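Aldose 1-epimerase (Caenorhabditis elegans, PDB 1LUR) probably interconverts the alpha and beta anomers of aldose sugars such as galactose, as a member of the aldose 1-epimerase (mutarotase) family. Local coordinates at residues E156-C161 against G324-Q329. Residues are numbered along the deposited sequence; the frame is centred on the assembly and turned at random.
Sequences EHHATC and GDHYCQ
H157 and A159 pair with Q329 and Y327 through two couples of backbone hydrogen bonds, the strands running antiparallel at 174° with their axes 4.6 Å apart. Three of the four bonds are nearly straight; the one from A159 N to Y327 O, at 3.1 Å, is clearly bent, and H158 CA also brings its hydrogen to that same oxygen. On the buried face, A159 is small enough for its CB to sit 3.8 Å from Y327 CB. With CG anti to the backbone N (chi1 179°), the Y327 ring reaches along the sheet until H157 CB meets its edge at CE2, 3.8 Å away. A tyrosine and a histidine suit this interior because their polar ends are satisfied: Y273 OH is hydrogen-bonded to both H157 ND1 and Y327 OH, and L169 N to the Y327 hydroxyl. On the other face H158 stands beside H326, the two side chains pointing the same way and meeting rim to rim, CE1 to CD2 at 3.4 Å, with ring planes at 35°. T160 sets its methyl CG2 3.7 Å from H326 CD2, so the H326 imidazole touches two residues of the strand opposite. Were H158 an alanine, the H326 ring would probably lose the neighbour at its CD2 edge, keep only T160 of the two, and be freer to turn. The pairing joins strands 152-160 and 327-337, distant in sequence, at the middle of a large antiparallel sheet, as in the beta-sandwich of the galactose mutarotase family.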
ATOM      1  N   GLU A 156       8.202  -6.848  -4.269  1.00 26.22           N
ATOM      2  CA  GLU A 156       9.532  -6.492  -3.811  1.00 27.84           C
ATOM      3  C   GLU A 156       9.745  -5.030  -4.139  1.00 27.80           C
ATOM      4  O   GLU A 156       9.364  -4.567  -5.211  1.00 26.42           O
ATOM      5  CB  GLU A 156      10.594  -7.309  -4.528  1.00 30.99           C
ATOM      6  CG  GLU A 156      10.592  -8.776  -4.192  1.00 35.05           C
ATOM      7  CD  GLU A 156      11.448  -9.562  -5.155  1.00 38.46           C
ATOM      8  OE1 GLU A 156      12.665  -9.268  -5.256  1.00 42.38           O
ATOM      9  OE2 GLU A 156      10.902 -10.465  -5.821  1.00 41.23           O
ATOM     10  N   HIS A 157      10.347  -4.314  -3.201  1.00 26.07           N
ATOM     11  CA  HIS A 157      10.629  -2.900  -3.365  1.00 25.02           C
ATOM     12  C   HIS A 157      12.143  -2.761  -3.240  1.00 24.48           C
ATOM     13  O   HIS A 157      12.711  -3.085  -2.208  1.00 24.95           O
ATOM     14  CB  HIS A 157       9.921  -2.096  -2.266  1.00 25.10           C
ATOM     15  CG  HIS A 157       8.446  -1.954  -2.475  1.00 24.81           C
ATOM     16  ND1 HIS A 157       7.600  -1.469  -1.500  1.00 23.21           N
ATOM     17  CD2 HIS A 157       7.671  -2.195  -3.560  1.00 23.56           C
ATOM     18  CE1 HIS A 157       6.368  -1.416  -1.976  1.00 23.89           C
ATOM     19  NE2 HIS A 157       6.385  -1.849  -3.225  1.00 26.51           N
ATOM     20  N   HIS A 158      12.793  -2.298  -4.302  1.00 24.55           N
ATOM     21  CA  HIS A 158      14.237  -2.128  -4.298  1.00 26.40           C
ATOM     22  C   HIS A 158      14.617  -0.747  -4.819  1.00 25.83           C
ATOM     23  O   HIS A 158      13.886  -0.162  -5.613  1.00 25.84           O
ATOM     24  CB  HIS A 158      14.890  -3.194  -5.187  1.00 29.00           C
ATOM     25  CG  HIS A 158      16.368  -3.017  -5.351  1.00 31.81           C
ATOM     26  ND1 HIS A 158      17.275  -3.346  -4.364  1.00 32.95           N
ATOM     27  CD2 HIS A 158      17.097  -2.523  -6.381  1.00 31.60           C
ATOM     28  CE1 HIS A 158      18.496  -3.064  -4.779  1.00 33.18           C
ATOM     29  NE2 HIS A 158      18.416  -2.563  -6.001  1.00 34.79           N
ATOM     30  N   ALA A 159      15.761  -0.235  -4.378  1.00 26.64           N
ATOM     31  CA  ALA A 159      16.206   1.078  -4.828  1.00 26.34           C
ATOM     32  C   ALA A 159      17.633   1.414  -4.429  1.00 27.54           C
ATOM     33  O   ALA A 159      18.175   0.867  -3.470  1.00 27.58           O
ATOM     34  CB  ALA A 159      15.259   2.167  -4.306  1.00 26.89           C
ATOM     35  N   THR A 160      18.224   2.331  -5.191  1.00 27.86           N
ATOM     36  CA  THR A 160      19.583   2.806  -4.970  1.00 27.85           C
ATOM     37  C   THR A 160      19.555   4.296  -5.300  1.00 28.65           C
ATOM     38  O   THR A 160      18.572   4.793  -5.865  1.00 25.38           O
ATOM     39  CB  THR A 160      20.599   2.098  -5.887  1.00 29.28           C
ATOM     40  OG1 THR A 160      20.201   2.249  -7.252  1.00 29.67           O
ATOM     41  CG2 THR A 160      20.676   0.622  -5.550  1.00 30.20           C
ATOM     42  N   CYS A 161      20.615   5.015  -4.948  1.00 29.91           N
ATOM     43  CA  CYS A 161      20.669   6.448  -5.229  1.00 30.40           C
ATOM     44  C   CYS A 161      22.097   6.932  -5.463  1.00 31.98           C
ATOM     45  O   CYS A 161      23.067   6.258  -5.108  1.00 30.73           O
ATOM     46  CB  CYS A 161      20.079   7.244  -4.065  1.00 28.81           C
ATOM     47  SG  CYS A 161      21.119   7.201  -2.581  1.00 30.90           S
ATOM     48  N   GLY A 324      25.417   3.945  -2.194  1.00 37.81           N
ATOM     49  CA  GLY A 324      26.064   2.721  -1.768  1.00 38.65           C
ATOM     50  C   GLY A 324      25.138   1.753  -1.060  1.00 39.50           C
ATOM     51  O   GLY A 324      25.400   0.549  -1.051  1.00 40.35           O
ATOM     52  N   ASP A 325      24.064   2.260  -0.458  1.00 37.62           N
ATOM     53  CA  ASP A 325      23.135   1.377   0.238  1.00 36.34           C
ATOM     54  C   ASP A 325      22.039   0.883  -0.692  1.00 34.86           C
ATOM     55  O   ASP A 325      21.856   1.402  -1.795  1.00 33.27           O
ATOM     56  CB  ASP A 325      22.500   2.074   1.443  1.00 37.31           C
ATOM     57  CG  ASP A 325      23.512   2.422   2.519  1.00 39.26           C
ATOM     58  OD1 ASP A 325      24.550   1.728   2.620  1.00 41.52           O
ATOM     59  OD2 ASP A 325      23.263   3.379   3.278  1.00 39.23           O
ATOM     60  N   HIS A 326      21.314  -0.132  -0.237  1.00 34.77           N
ATOM     61  CA  HIS A 326      20.237  -0.697  -1.025  1.00 34.01           C
ATOM     62  C   HIS A 326      18.933  -0.735  -0.254  1.00 33.45           C
ATOM     63  O   HIS A 326      18.860  -1.312   0.831  1.00 33.13           O
ATOM     64  CB  HIS A 326      20.581  -2.124  -1.480  1.00 36.27           C
ATOM     65  CG  HIS A 326      21.682  -2.193  -2.492  1.00 37.38           C
ATOM     66  ND1 HIS A 326      22.997  -1.921  -2.182  1.00 39.22           N
ATOM     67  CD2 HIS A 326      21.662  -2.495  -3.811  1.00 36.65           C
ATOM     68  CE1 HIS A 326      23.739  -2.052  -3.267  1.00 37.71           C
ATOM     69  NE2 HIS A 326      22.954  -2.400  -4.270  1.00 37.63           N
ATOM     70  N   TYR A 327      17.903  -0.105  -0.810  1.00 30.17           N
ATOM     71  CA  TYR A 327      16.601  -0.096  -0.165  1.00 27.65           C
ATOM     72  C   TYR A 327      16.090  -1.470  -0.575  1.00 26.75           C
ATOM     73  O   TYR A 327      16.113  -1.811  -1.762  1.00 23.97           O
ATOM     74  CB  TYR A 327      15.712   0.990  -0.764  1.00 25.57           C
ATOM     75  CG  TYR A 327      14.322   1.056  -0.175  1.00 21.96           C
ATOM     76  CD1 TYR A 327      13.993   2.007   0.795  1.00 20.73           C
ATOM     77  CD2 TYR A 327      13.325   0.195  -0.620  1.00 21.04           C
ATOM     78  CE1 TYR A 327      12.695   2.102   1.297  1.00 19.35           C
ATOM     79  CE2 TYR A 327      12.030   0.273  -0.131  1.00 22.60           C
ATOM     80  CZ  TYR A 327      11.716   1.231   0.824  1.00 21.52           C
ATOM     81  OH  TYR A 327      10.422   1.333   1.265  1.00 22.06           O
ATOM     82  N   CYS A 328      15.633  -2.262   0.387  1.00 25.81           N
ATOM     83  CA  CYS A 328      15.142  -3.592   0.061  1.00 28.44           C
ATOM     84  C   CYS A 328      14.061  -4.029   1.037  1.00 26.26           C
ATOM     85  O   CYS A 328      14.344  -4.304   2.196  1.00 26.19           O
ATOM     86  CB  CYS A 328      16.311  -4.588   0.091  1.00 31.32           C
ATOM     87  SG  CYS A 328      15.954  -6.198  -0.662  1.00 43.21           S
ATOM     88  N   GLN A 329      12.821  -4.071   0.564  1.00 26.51           N
ATOM     89  CA  GLN A 329      11.688  -4.478   1.397  1.00 25.61           C
ATOM     90  C   GLN A 329      10.799  -5.391   0.567  1.00 27.12           C
ATOM     91  O   GLN A 329      10.875  -5.388  -0.662  1.00 27.97           O
ATOM     92  CB  GLN A 329      10.857  -3.263   1.830  1.00 25.50           C
ATOM     93  CG  GLN A 329      11.607  -2.181   2.603  1.00 25.53           C
ATOM     94  CD  GLN A 329      12.086  -2.637   3.974  1.00 28.19           C
ATOM     95  OE1 GLN A 329      11.395  -3.378   4.674  1.00 27.90           O
ATOM     96  NE2 GLN A 329      13.262  -2.164   4.376  1.00 27.65           N
TER